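PDB 5IL6: polyketide synthase/nonribosomal peptide synthetase hybrid RzxB from Pseudomonas fluorescens, which probably dehydrates beta-hydroxyacyl intermediates on an acyl carrier protein, through its dehydratase domain, during assembly of the macrolide rhizoxin. Local coordinates for residues A[116-119]-A[123-126]; A[158-163]-A[213-218]; A[178-183]-A[218-223]. One frame throughout, in Å; residues are numbered along the deposited sequence. Where two conformers were deposited one is given.

Contact 1. Residues A[116-119]-A[123-126]; sequences YAYD and QLQL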
ATOM      1  N   TYR A 116       6.685  14.218  -0.728  1.00 19.71           N
ATOM      2  CA  TYR A 116       7.129  15.069   0.365  1.00 23.22           C
ATOM      3  C   TYR A 116       6.080  16.127   0.678  1.00 21.79           C
ATOM      4  O   TYR A 116       5.139  16.356  -0.085  1.00 23.25           O
ATOM      5  CB  TYR A 116       8.467  15.730   0.029  1.00 33.48           C
ATOM      6  CG  TYR A 116       8.408  16.556  -1.228  1.00 34.59           C
ATOM      7  CD1 TYR A 116       8.001  17.880  -1.184  1.00 41.47           C
ATOM      8  CD2 TYR A 116       8.743  16.011  -2.458  1.00 41.48           C
ATOM      9  CE1 TYR A 116       7.936  18.645  -2.328  1.00 51.92           C
ATOM     10  CE2 TYR A 116       8.681  16.768  -3.613  1.00 52.11           C
ATOM     11  CZ  TYR A 116       8.275  18.086  -3.539  1.00 54.78           C
ATOM     12  OH  TYR A 116       8.204  18.863  -4.668  1.00 57.62           O
ATOM     13  N   ALA A 117       6.276  16.782   1.821  1.00 20.77           N
ATOM     14  CA  ALA A 117       5.400  17.837   2.309  1.00 24.35           C
ATOM     15  C   ALA A 117       6.227  18.760   3.189  1.00 27.11           C
ATOM     16  O   ALA A 117       7.340  18.418   3.599  1.00 27.50           O
ATOM     17  CB  ALA A 117       4.211  17.271   3.095  1.00 28.09           C
ATOM     18  N   TYR A 118       5.689  19.945   3.465  1.00 27.37           N
ATOM     19  CA  TYR A 118       6.416  20.947   4.233  1.00 32.84           C
ATOM     20  C   TYR A 118       5.905  20.990   5.670  1.00 35.22           C
ATOM     21  O   TYR A 118       4.704  20.862   5.917  1.00 31.00           O
ATOM     22  CB  TYR A 118       6.268  22.319   3.579  1.00 48.13           C
ATOM     23  CG  TYR A 118       7.032  22.419   2.281  1.00 74.57           C
ATOM     24  CD1 TYR A 118       8.394  22.678   2.269  1.00 89.79           C
ATOM     25  CD2 TYR A 118       6.390  22.228   1.066  1.00 87.30           C
ATOM     26  CE1 TYR A 118       9.094  22.756   1.081  1.00100.92           C
ATOM     27  CE2 TYR A 118       7.077  22.305  -0.125  1.00 98.28           C
ATOM     28  CZ  TYR A 118       8.430  22.569  -0.114  1.00105.02           C
ATOM     29  OH  TYR A 118       9.118  22.646  -1.301  1.00109.87           O
ATOM     30  N   ASP A 119       6.828  21.168   6.615  1.00 46.57           N
ATOM     31  CA  ASP A 119       6.496  21.213   8.031  1.00 57.46           C
ATOM     32  C   ASP A 119       6.289  22.665   8.473  1.00 63.23           C
ATOM     33  O   ASP A 119       6.396  23.604   7.681  1.00 57.55           O
ATOM     34  CB  ASP A 119       7.568  20.499   8.856  1.00 63.91           C
ATOM     35  CG  ASP A 119       8.851  21.296   8.977  1.00 71.21           C
ATOM     36  OD1 ASP A 119       9.055  22.238   8.185  1.00 73.85           O
ATOM     37  OD2 ASP A 119       9.663  20.969   9.868  1.00 74.73           O
ATOM     38  N   GLN A 123      10.465  23.501   6.256  1.00 78.64           N
ATOM     39  CA  GLN A 123      11.423  22.487   5.848  1.00 77.58           C
ATOM     40  C   GLN A 123      10.696  21.402   5.063  1.00 69.55           C
ATOM     41  O   GLN A 123       9.634  20.931   5.484  1.00 64.52           O
ATOM     42  CB  GLN A 123      12.106  21.883   7.077  1.00 82.11           C
ATOM     43  CG  GLN A 123      12.869  22.892   7.929  1.00 84.71           C
ATOM     44  CD  GLN A 123      14.074  23.482   7.226  1.00 81.72           C
ATOM     45  OE1 GLN A 123      13.958  24.452   6.479  1.00 80.56           O
ATOM     46  NE2 GLN A 123      15.246  22.914   7.487  1.00 80.49           N
ATOM     47  N   LEU A 124      11.264  21.013   3.926  1.00 67.07           N
ATOM     48  CA  LEU A 124      10.691  19.930   3.141  1.00 65.20           C
ATOM     49  C   LEU A 124      10.948  18.601   3.839  1.00 58.41           C
ATOM     50  O   LEU A 124      12.076  18.311   4.250  1.00 62.05           O
ATOM     51  CB  LEU A 124      11.289  19.929   1.733  1.00 69.96           C
ATOM     52  CG  LEU A 124      10.856  18.833   0.753  1.00 70.79           C
ATOM     53  CD1 LEU A 124      11.055  19.325  -0.673  1.00 74.32           C
ATOM     54  CD2 LEU A 124      11.628  17.531   0.955  1.00 68.41           C
ATOM     55  N   GLN A 125       9.899  17.793   3.975  1.00 48.34           N
ATOM     56  CA  GLN A 125       9.988  16.486   4.613  1.00 46.79           C
ATOM     57  C   GLN A 125       9.721  15.410   3.569  1.00 40.87           C
ATOM     58  O   GLN A 125       8.658  15.407   2.939  1.00 31.70           O
ATOM     59  CB  GLN A 125       8.984  16.365   5.760  1.00 54.08           C
ATOM     60  CG  GLN A 125       9.084  17.458   6.813  1.00 66.77           C
ATOM     61  CD  GLN A 125      10.173  17.191   7.832  1.00 72.08           C
ATOM     62  OE1 GLN A 125      11.144  17.940   7.931  1.00 76.45           O
ATOM     63  NE2 GLN A 125      10.010  16.122   8.604  1.00 70.70           N
ATOM     64  N   LEU A 126      10.669  14.491   3.404  1.00 36.90           N
ATOM     65  CA  LEU A 126      10.494  13.381   2.476  1.00 33.92           C
ATOM     66  C   LEU A 126       9.706  12.278   3.173  1.00 28.82           C
ATOM     67  O   LEU A 126      10.116  11.786   4.230  1.00 31.88           O
ATOM     68  CB  LEU A 126      11.849  12.870   1.993  1.00 40.11           C
ATOM     69  CG  LEU A 126      11.827  11.723   0.977  1.00 38.35           C
ATOM     70  CD1 LEU A 126      11.227  12.181  -0.342  1.00 34.18           C
ATOM     71  CD2 LEU A 126      13.228  11.171   0.762  1.00 42.63           C
TER
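Tyr-116 lays one ring face against Leu-124, diagonally across two antiparallel strands. With chi1 at 58° the ring stands between its own backbone N and carbonyl carbon, and Leu-124 CD1 comes to it over the CD1-CE1 side, 3.4 Å from Tyr-116 CD1, a CH-pi contact displaced toward the rim. The Tyr-116 hydroxyl reaches away to a weak hydrogen bond with Glu-102 on strand 98-105. Ala-117 is the hydrogen-bonded partner of Gln-125: its N gives to Gln-125 O at 3.0 Å, and its O takes Gln-125 N at 2.7 Å. Next comes Tyr-118, on the same face of the strands as Tyr-116; its ring slants across the base of Leu-124, with Tyr-118 CE1 3.6 Å from Leu-124 CB, and this leucine therefore touches both tyrosines. Asp-119 grips Gln-123 twice. Asp-119 N donates to Gln-123 O at 3.0 Å, while Asp-119 OD1 accepts Gln-123 N at 2.7 Å, so backbone and carboxylate together hold the two residues where the strands give way to the turn. The same carboxylate stacks on the Gln-125 amide, their planes nearly parallel (5° apart). This is the end of a beta hairpin, strands 110-118 and 124-135 joined by a short loop, in the N-terminal hotdog unit of a polyketide synthase dehydratase.

Contact 2. Residues A[158-163]-A[213-218]; sequences YQRFAA and GVMALL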
ATOM      1  N   TYR A 158      -7.231  -7.621  14.431  1.00 31.91           N
ATOM      2  CA  TYR A 158      -7.476  -6.198  14.631  1.00 33.66           C
ATOM      3  C   TYR A 158      -7.250  -5.790  16.080  1.00 32.76           C
ATOM      4  O   TYR A 158      -6.820  -4.662  16.345  1.00 26.83           O
ATOM      5  CB  TYR A 158      -8.889  -5.830  14.178  1.00 31.96           C
ATOM      6  CG  TYR A 158      -9.022  -5.784  12.671  1.00 30.74           C
ATOM      7  CD1 TYR A 158      -8.247  -4.907  11.921  1.00 30.19           C
ATOM      8  CD2 TYR A 158      -9.917  -6.612  11.999  1.00 31.40           C
ATOM      9  CE1 TYR A 158      -8.350  -4.856  10.545  1.00 30.59           C
ATOM     10  CE2 TYR A 158     -10.032  -6.567  10.616  1.00 31.53           C
ATOM     11  CZ  TYR A 158      -9.243  -5.685   9.896  1.00 31.31           C
ATOM     12  OH  TYR A 158      -9.335  -5.621   8.523  1.00 27.18           O
ATOM     13  N   GLN A 159      -7.523  -6.686  17.031  1.00 34.13           N
ATOM     14  CA  GLN A 159      -7.231  -6.383  18.430  0.57 32.16           C
ATOM     15  C   GLN A 159      -5.732  -6.256  18.657  1.00 30.32           C
ATOM     16  O   GLN A 159      -5.286  -5.448  19.480  1.00 32.65           O
ATOM     17  CB  GLN A 159      -7.823  -7.458  19.346  0.57 33.59           C
ATOM     18  CG  GLN A 159      -6.843  -8.017  20.379  0.57 36.21           C
ATOM     19  CD  GLN A 159      -7.517  -8.874  21.433  0.57 43.02           C
ATOM     20  OE1 GLN A 159      -7.433  -8.586  22.628  0.57 46.78           O
ATOM     21  NE2 GLN A 159      -8.189  -9.931  21.001  0.57 45.78           N
ATOM     22  N   ARG A 160      -4.934  -7.049  17.938  1.00 31.61           N
ATOM     23  CA  ARG A 160      -3.485  -6.925  18.063  1.00 33.33           C
ATOM     24  C   ARG A 160      -2.994  -5.619  17.449  1.00 28.89           C
ATOM     25  O   ARG A 160      -2.151  -4.933  18.038  1.00 27.95           O
ATOM     26  CB  ARG A 160      -2.791  -8.124  17.413  1.00 41.45           C
ATOM     27  CG  ARG A 160      -1.298  -8.228  17.730  1.00 51.74           C
ATOM     28  CD  ARG A 160      -1.038  -8.349  19.228  1.00 64.93           C
ATOM     29  NE  ARG A 160      -1.807  -9.436  19.831  1.00 70.05           N
ATOM     30  CZ  ARG A 160      -1.362 -10.678  20.003  1.00 71.10           C
ATOM     31  NH1 ARG A 160      -0.134 -11.017  19.630  1.00 70.19           N
ATOM     32  NH2 ARG A 160      -2.149 -11.588  20.559  1.00 74.07           N
ATOM     33  N   PHE A 161      -3.499  -5.266  16.262  1.00 28.54           N
ATOM     34  CA  PHE A 161      -3.184  -3.961  15.687  1.00 27.86           C
ATOM     35  C   PHE A 161      -3.567  -2.844  16.647  1.00 31.14           C
ATOM     36  O   PHE A 161      -2.805  -1.890  16.846  1.00 28.12           O
ATOM     37  CB  PHE A 161      -3.908  -3.773  14.352  1.00 28.29           C
ATOM     38  CG  PHE A 161      -3.251  -4.471  13.194  1.00 30.29           C
ATOM     39  CD1 PHE A 161      -1.954  -4.157  12.823  1.00 30.90           C
ATOM     40  CD2 PHE A 161      -3.939  -5.425  12.463  1.00 34.26           C
ATOM     41  CE1 PHE A 161      -1.350  -4.794  11.755  1.00 33.88           C
ATOM     42  CE2 PHE A 161      -3.341  -6.064  11.394  1.00 34.61           C
ATOM     43  CZ  PHE A 161      -2.046  -5.746  11.039  1.00 34.30           C
ATOM     44  N   ALA A 162      -4.756  -2.939  17.242  1.00 31.44           N
ATOM     45  CA  ALA A 162      -5.209  -1.902  18.159  1.00 30.16           C
ATOM     46  C   ALA A 162      -4.311  -1.831  19.386  1.00 30.56           C
ATOM     47  O   ALA A 162      -4.046  -0.741  19.908  1.00 29.48           O
ATOM     48  CB  ALA A 162      -6.660  -2.161  18.566  1.00 30.53           C
ATOM     49  N   ALA A 163      -3.834  -2.984  19.864  1.00 31.00           N
ATOM     50  CA  ALA A 163      -2.942  -2.993  21.018  1.00 33.31           C
ATOM     51  C   ALA A 163      -1.612  -2.309  20.723  1.00 34.65           C
ATOM     52  O   ALA A 163      -0.982  -1.773  21.641  1.00 37.87           O
ATOM     53  CB  ALA A 163      -2.703  -4.430  21.484  1.00 39.73           C
ATOM     54  N   GLY A 213      -3.094  -8.355   6.376  1.00 25.51           N
ATOM     55  CA  GLY A 213      -3.160  -9.802   6.469  1.00 26.72           C
ATOM     56  C   GLY A 213      -1.922 -10.447   7.053  1.00 27.44           C
ATOM     57  O   GLY A 213      -1.999 -11.579   7.540  1.00 27.69           O
ATOM     58  N   VAL A 214      -0.780  -9.753   7.030  1.00 27.06           N
ATOM     59  CA  VAL A 214       0.443 -10.345   7.561  1.00 28.06           C
ATOM     60  C   VAL A 214       0.283 -10.687   9.036  1.00 25.76           C
ATOM     61  O   VAL A 214       0.982 -11.569   9.547  1.00 29.95           O
ATOM     62  CB  VAL A 214       1.652  -9.405   7.349  1.00 26.17           C
ATOM     63  CG1 VAL A 214       1.780  -8.997   5.879  1.00 22.01           C
ATOM     64  CG2 VAL A 214       1.561  -8.175   8.253  1.00 27.55           C
ATOM     65  N   MET A 215      -0.634 -10.012   9.732  1.00 25.12           N
ATOM     66  CA  MET A 215      -0.835 -10.279  11.150  1.00 29.54           C
ATOM     67  C   MET A 215      -1.238 -11.725  11.397  1.00 30.57           C
ATOM     68  O   MET A 215      -1.004 -12.255  12.489  1.00 30.29           O
ATOM     69  CB  MET A 215      -1.890  -9.327  11.714  1.00 32.41           C
ATOM     70  CG  MET A 215      -2.126  -9.477  13.209  1.00 33.53           C
ATOM     71  SD  MET A 215      -0.614  -9.187  14.149  1.00 33.91           S
ATOM     72  CE  MET A 215      -0.471  -7.408  14.014  1.00 36.85           C
ATOM     73  N   ALA A 216      -1.846 -12.382  10.404  1.00 31.95           N
ATOM     74  CA  ALA A 216      -2.172 -13.796  10.546  1.00 34.27           C
ATOM     75  C   ALA A 216      -0.937 -14.601  10.927  1.00 33.26           C
ATOM     76  O   ALA A 216      -1.027 -15.581  11.677  1.00 36.41           O
ATOM     77  CB  ALA A 216      -2.773 -14.333   9.246  1.00 35.33           C
ATOM     78  N   LEU A 217       0.223 -14.208  10.411  1.00 27.15           N
ATOM     79  CA  LEU A 217       1.469 -14.921  10.645  1.00 30.70           C
ATOM     80  C   LEU A 217       2.216 -14.451  11.887  1.00 40.58           C
ATOM     81  O   LEU A 217       3.248 -15.042  12.227  1.00 43.93           O
ATOM     82  CB  LEU A 217       2.374 -14.781   9.416  1.00 31.21           C
ATOM     83  CG  LEU A 217       1.801 -15.362   8.117  1.00 32.48           C
ATOM     84  CD1 LEU A 217       2.709 -15.066   6.936  1.00 36.85           C
ATOM     85  CD2 LEU A 217       1.586 -16.866   8.245  1.00 35.49           C
ATOM     86  N   LEU A 218       1.728 -13.417  12.578  1.00 40.69           N
ATOM     87  CA  LEU A 218       2.451 -12.829  13.699  1.00 41.13           C
ATOM     88  C   LEU A 218       1.732 -12.917  15.038  1.00 43.48           C
ATOM     89  O   LEU A 218       2.337 -12.574  16.060  1.00 37.29           O
ATOM     90  CB  LEU A 218       2.760 -11.351  13.411  1.00 39.78           C
ATOM     91  CG  LEU A 218       3.607 -11.055  12.171  1.00 37.07           C
ATOM     92  CD1 LEU A 218       3.763  -9.557  11.989  1.00 34.01           C
ATOM     93  CD2 LEU A 218       4.972 -11.720  12.280  1.00 37.26           C
TER
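Met-215 brings the largest surface to this contact; its side chain and that of Phe-161 come from opposite directions, and the methionine ends over one face of the ring. Its chain leaves the backbone with CG anti to N (chi1 -177°) and then bends at the next two torsions, which folds the methyl back over the ring. Met-215 CE sits 3.5 Å above the plane of the Phe-161 ring, toward its rim, and is 3.6 Å from Phe-161 CE1. Met-215 CB touches the CE2-CZ side of the ring, 3.6 Å from Phe-161 CZ. The sulfur, Met-215 SD, stands above the same ring at 5.0 Å from the Phe-161 centroid, so this is a Met-aromatic contact in which the methyl does the close touching. It joins helix 154-164 to the loop 213-218 that follows helix 204-212, within the second hotdog unit. Arg-160 comes in from the preceding residue, crossing the methionine at about a right angle and offering it only its aliphatic root: Arg-160 CG is 3.8 Å from Met-215 SD. Beyond that the arginine bends away, and its NH1 end turns to the carbonyl of Leu-219. Leu-222 touches both Arg-160 and Met-215.

Contact 3. Residues A[178-183]-A[218-223]; sequences LVRQGD and LLDELE
Arg-180 reaches from its strand toward Asp-220, and the two meet through a single long salt bridge. The chain starts with CG anti to the backbone N (chi1 178°) and stays fully extended out to NE, a straight arm from the strand toward the loop. CB points toward that loop, and the side chain also touches Val-152. Past it, CG and CD run over the side chain of Leu-217. NE comes next and makes the firm bond: Arg-180 NE donates to Gly-182 O at 2.8 Å with an N-H...O angle of 175°, the carbonyl oxygen lying in the guanidinium plane. That bond ties the arginine to its own turn and restricts rotation of the guanidinium. At the tip, Arg-180 NH1 stands 3.6 Å from Asp-220 OD2, with guanidinium and carboxylate planes 38° apart; this is too long for a hydrogen bond, so the pair is probably held by charge alone. Arg-180 NH2 is 6.2 Å from Glu-221 OE2, not in contact; that acid is paired with Arg-253. Cutting Arg-180 back to an alanine would probably deprive Gly-182 O of its side-chain donor, Asp-220 of this long-range positive partner and Leu-217 of the methylenes lying against it. Strand 175-181 runs between strands 150-152 and 184-190, turning into the latter at Gly-182, while the 218-223 loop rests through Leu-219 on Val-152 and on Cys-157 of helix 154-164.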
ATOM      1  N   LEU A 178      -9.312 -15.193   7.185  1.00 41.91           N
ATOM      2  CA  LEU A 178      -7.893 -15.517   7.205  1.00 44.59           C
ATOM      3  C   LEU A 178      -7.743 -16.998   7.512  1.00 45.86           C
ATOM      4  O   LEU A 178      -8.414 -17.521   8.404  1.00 39.98           O
ATOM      5  CB  LEU A 178      -7.124 -14.719   8.269  1.00 47.80           C
ATOM      6  CG  LEU A 178      -6.907 -13.215   8.101  1.00 50.88           C
ATOM      7  CD1 LEU A 178      -6.365 -12.625   9.400  1.00 52.53           C
ATOM      8  CD2 LEU A 178      -5.989 -12.923   6.936  1.00 48.00           C
ATOM      9  N   VAL A 179      -6.868 -17.669   6.769  1.00 54.28           N
ATOM     10  CA  VAL A 179      -6.462 -19.032   7.086  1.00 60.85           C
ATOM     11  C   VAL A 179      -4.945 -19.114   6.999  1.00 52.15           C
ATOM     12  O   VAL A 179      -4.330 -18.502   6.118  1.00 39.58           O
ATOM     13  CB  VAL A 179      -7.124 -20.070   6.152  1.00 61.88           C
ATOM     14  CG1 VAL A 179      -8.638 -20.018   6.297  1.00 45.99           C
ATOM     15  CG2 VAL A 179      -6.710 -19.842   4.707  1.00 68.61           C
ATOM     16  N   ARG A 180      -4.344 -19.868   7.916  1.00 37.07           N
ATOM     17  CA  ARG A 180      -2.897 -19.990   8.011  1.00 36.85           C
ATOM     18  C   ARG A 180      -2.482 -21.437   7.794  1.00 40.07           C
ATOM     19  O   ARG A 180      -3.097 -22.359   8.339  1.00 46.45           O
ATOM     20  CB  ARG A 180      -2.387 -19.508   9.373  1.00 52.38           C
ATOM     21  CG  ARG A 180      -0.885 -19.657   9.537  1.00 56.75           C
ATOM     22  CD  ARG A 180      -0.394 -19.090  10.852  1.00 56.06           C
ATOM     23  NE  ARG A 180       1.042 -19.291  11.006  1.00 58.63           N
ATOM     24  CZ  ARG A 180       1.738 -18.964  12.089  1.00 68.76           C
ATOM     25  NH1 ARG A 180       1.133 -18.412  13.134  1.00 70.18           N
ATOM     26  NH2 ARG A 180       3.044 -19.190  12.129  1.00 75.46           N
ATOM     27  N   GLN A 181      -1.438 -21.626   6.989  1.00 47.28           N
ATOM     28  CA  GLN A 181      -0.841 -22.940   6.755  1.00 51.38           C
ATOM     29  C   GLN A 181       0.668 -22.778   6.912  1.00 46.11           C
ATOM     30  O   GLN A 181       1.356 -22.383   5.967  1.00 41.77           O
ATOM     31  CB  GLN A 181      -1.203 -23.481   5.377  1.00 54.54           C
ATOM     32  CG  GLN A 181      -0.652 -24.871   5.098  1.00 64.68           C
ATOM     33  CD  GLN A 181      -1.356 -25.941   5.908  1.00 73.50           C
ATOM     34  OE1 GLN A 181      -0.887 -26.341   6.973  1.00 75.11           O
ATOM     35  NE2 GLN A 181      -2.493 -26.410   5.405  1.00 78.31           N
ATOM     36  N   GLY A 182       1.178 -23.079   8.102  1.00 46.40           N
ATOM     37  CA  GLY A 182       2.599 -22.892   8.351  1.00 49.73           C
ATOM     38  C   GLY A 182       2.966 -21.422   8.275  1.00 53.07           C
ATOM     39  O   GLY A 182       2.360 -20.571   8.937  1.00 49.04           O
ATOM     40  N   ASP A 183       3.973 -21.111   7.459  1.00 57.41           N
ATOM     41  CA  ASP A 183       4.421 -19.739   7.268  1.00 63.98           C
ATOM     42  C   ASP A 183       3.699 -19.038   6.121  1.00 45.97           C
ATOM     43  O   ASP A 183       4.190 -18.018   5.623  1.00 38.67           O
ATOM     44  CB  ASP A 183       5.934 -19.706   7.034  1.00 85.15           C
ATOM     45  CG  ASP A 183       6.366 -20.579   5.871  1.00103.05           C
ATOM     46  OD1 ASP A 183       5.488 -21.042   5.113  1.00109.86           O
ATOM     47  OD2 ASP A 183       7.585 -20.798   5.710  1.00108.52           O
ATOM     48  N   LEU A 218       1.728 -13.417  12.578  1.00 40.69           N
ATOM     49  CA  LEU A 218       2.451 -12.829  13.699  1.00 41.13           C
ATOM     50  C   LEU A 218       1.732 -12.917  15.038  1.00 43.48           C
ATOM     51  O   LEU A 218       2.337 -12.574  16.060  1.00 37.29           O
ATOM     52  CB  LEU A 218       2.760 -11.351  13.411  1.00 39.78           C
ATOM     53  CG  LEU A 218       3.607 -11.055  12.171  1.00 37.07           C
ATOM     54  CD1 LEU A 218       3.763  -9.557  11.989  1.00 34.01           C
ATOM     55  CD2 LEU A 218       4.972 -11.720  12.280  1.00 37.26           C
ATOM     56  N   LEU A 219       0.478 -13.376  15.076  1.00 48.26           N
ATOM     57  CA  LEU A 219      -0.261 -13.385  16.336  1.00 53.36           C
ATOM     58  C   LEU A 219       0.498 -14.138  17.423  1.00 55.02           C
ATOM     59  O   LEU A 219       0.573 -13.678  18.568  1.00 49.13           O
ATOM     60  CB  LEU A 219      -1.645 -14.002  16.131  1.00 56.36           C
ATOM     61  CG  LEU A 219      -2.694 -13.125  15.441  1.00 62.12           C
ATOM     62  CD1 LEU A 219      -3.937 -13.942  15.125  1.00 62.29           C
ATOM     63  CD2 LEU A 219      -3.051 -11.911  16.289  1.00 69.04           C
ATOM     64  N   ASP A 220       1.071 -15.294  17.085  1.00 66.80           N
ATOM     65  CA  ASP A 220       1.768 -16.094  18.089  1.00 82.34           C
ATOM     66  C   ASP A 220       3.110 -15.475  18.468  1.00 77.16           C
ATOM     67  O   ASP A 220       3.502 -15.505  19.639  1.00 69.07           O
ATOM     68  CB  ASP A 220       1.950 -17.525  17.584  1.00 98.40           C
ATOM     69  CG  ASP A 220       0.653 -18.310  17.594  1.00110.75           C
ATOM     70  OD1 ASP A 220      -0.119 -18.172  18.567  1.00115.59           O
ATOM     71  OD2 ASP A 220       0.401 -19.062  16.628  1.00114.51           O
ATOM     72  N   GLU A 221       3.833 -14.911  17.498  1.00 79.61           N
ATOM     73  CA  GLU A 221       5.145 -14.345  17.801  1.00 84.51           C
ATOM     74  C   GLU A 221       5.021 -13.118  18.693  1.00 72.08           C
ATOM     75  O   GLU A 221       5.727 -12.996  19.701  1.00 71.74           O
ATOM     76  CB  GLU A 221       5.888 -13.975  16.515  1.00 99.80           C
ATOM     77  CG  GLU A 221       6.374 -15.152  15.690  1.00113.51           C
ATOM     78  CD  GLU A 221       7.544 -14.786  14.798  1.00120.36           C
ATOM     79  OE1 GLU A 221       8.217 -13.768  15.071  1.00120.97           O
ATOM     80  OE2 GLU A 221       7.794 -15.519  13.815  1.00124.13           O
ATOM     81  N   LEU A 222       4.131 -12.199  18.337  1.00 60.98           N
ATOM     82  CA  LEU A 222       4.020 -10.946  19.065  1.00 56.70           C
ATOM     83  C   LEU A 222       3.389 -11.168  20.435  1.00 59.85           C
ATOM     84  O   LEU A 222       2.607 -12.099  20.644  1.00 57.99           O
ATOM     85  CB  LEU A 222       3.186  -9.945  18.266  1.00 51.47           C
ATOM     86  CG  LEU A 222       3.718  -9.607  16.871  1.00 44.09           C
ATOM     87  CD1 LEU A 222       2.797  -8.617  16.173  1.00 37.01           C
ATOM     88  CD2 LEU A 222       5.140  -9.067  16.934  1.00 43.22           C
ATOM     89  N   GLU A 223       3.744 -10.295  21.372  1.00 67.04           N
ATOM     90  CA  GLU A 223       3.169 -10.324  22.707  1.00 78.22           C
ATOM     91  C   GLU A 223       1.833  -9.580  22.701  1.00 75.61           C
ATOM     92  O   GLU A 223       1.396  -9.042  21.682  1.00 68.24           O
ATOM     93  CB  GLU A 223       4.151  -9.729  23.716  1.00 88.20           C
ATOM     94  CG  GLU A 223       3.795 -10.001  25.176  1.00 96.50           C
ATOM     95  CD  GLU A 223       4.981  -9.878  26.114  1.00100.71           C
ATOM     96  OE1 GLU A 223       6.134  -9.910  25.634  1.00101.25           O
ATOM     97  OE2 GLU A 223       4.756  -9.744  27.335  1.00103.48           O
TER

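Contacts 2 and 3 are neighbours, their centres 9 Å apart, and share Leu-218, since the chain from 213 to 223 serves both. Arg-160 connects them: Arg-160 NH1 lies 3.0 Å from Leu-219 O, a probable hydrogen bond from helix 154-164 into the loop of contact 3. Contact 1 is remote, its centre 31 Å from that of contact 2 and 37 Å from that of contact 3, on the opposite side of the chain's centre from contact 3. In dehydratases of this kind the active site lies between the two hotdog units; helix 204-212, in the second of them, leads directly into segment 213-218.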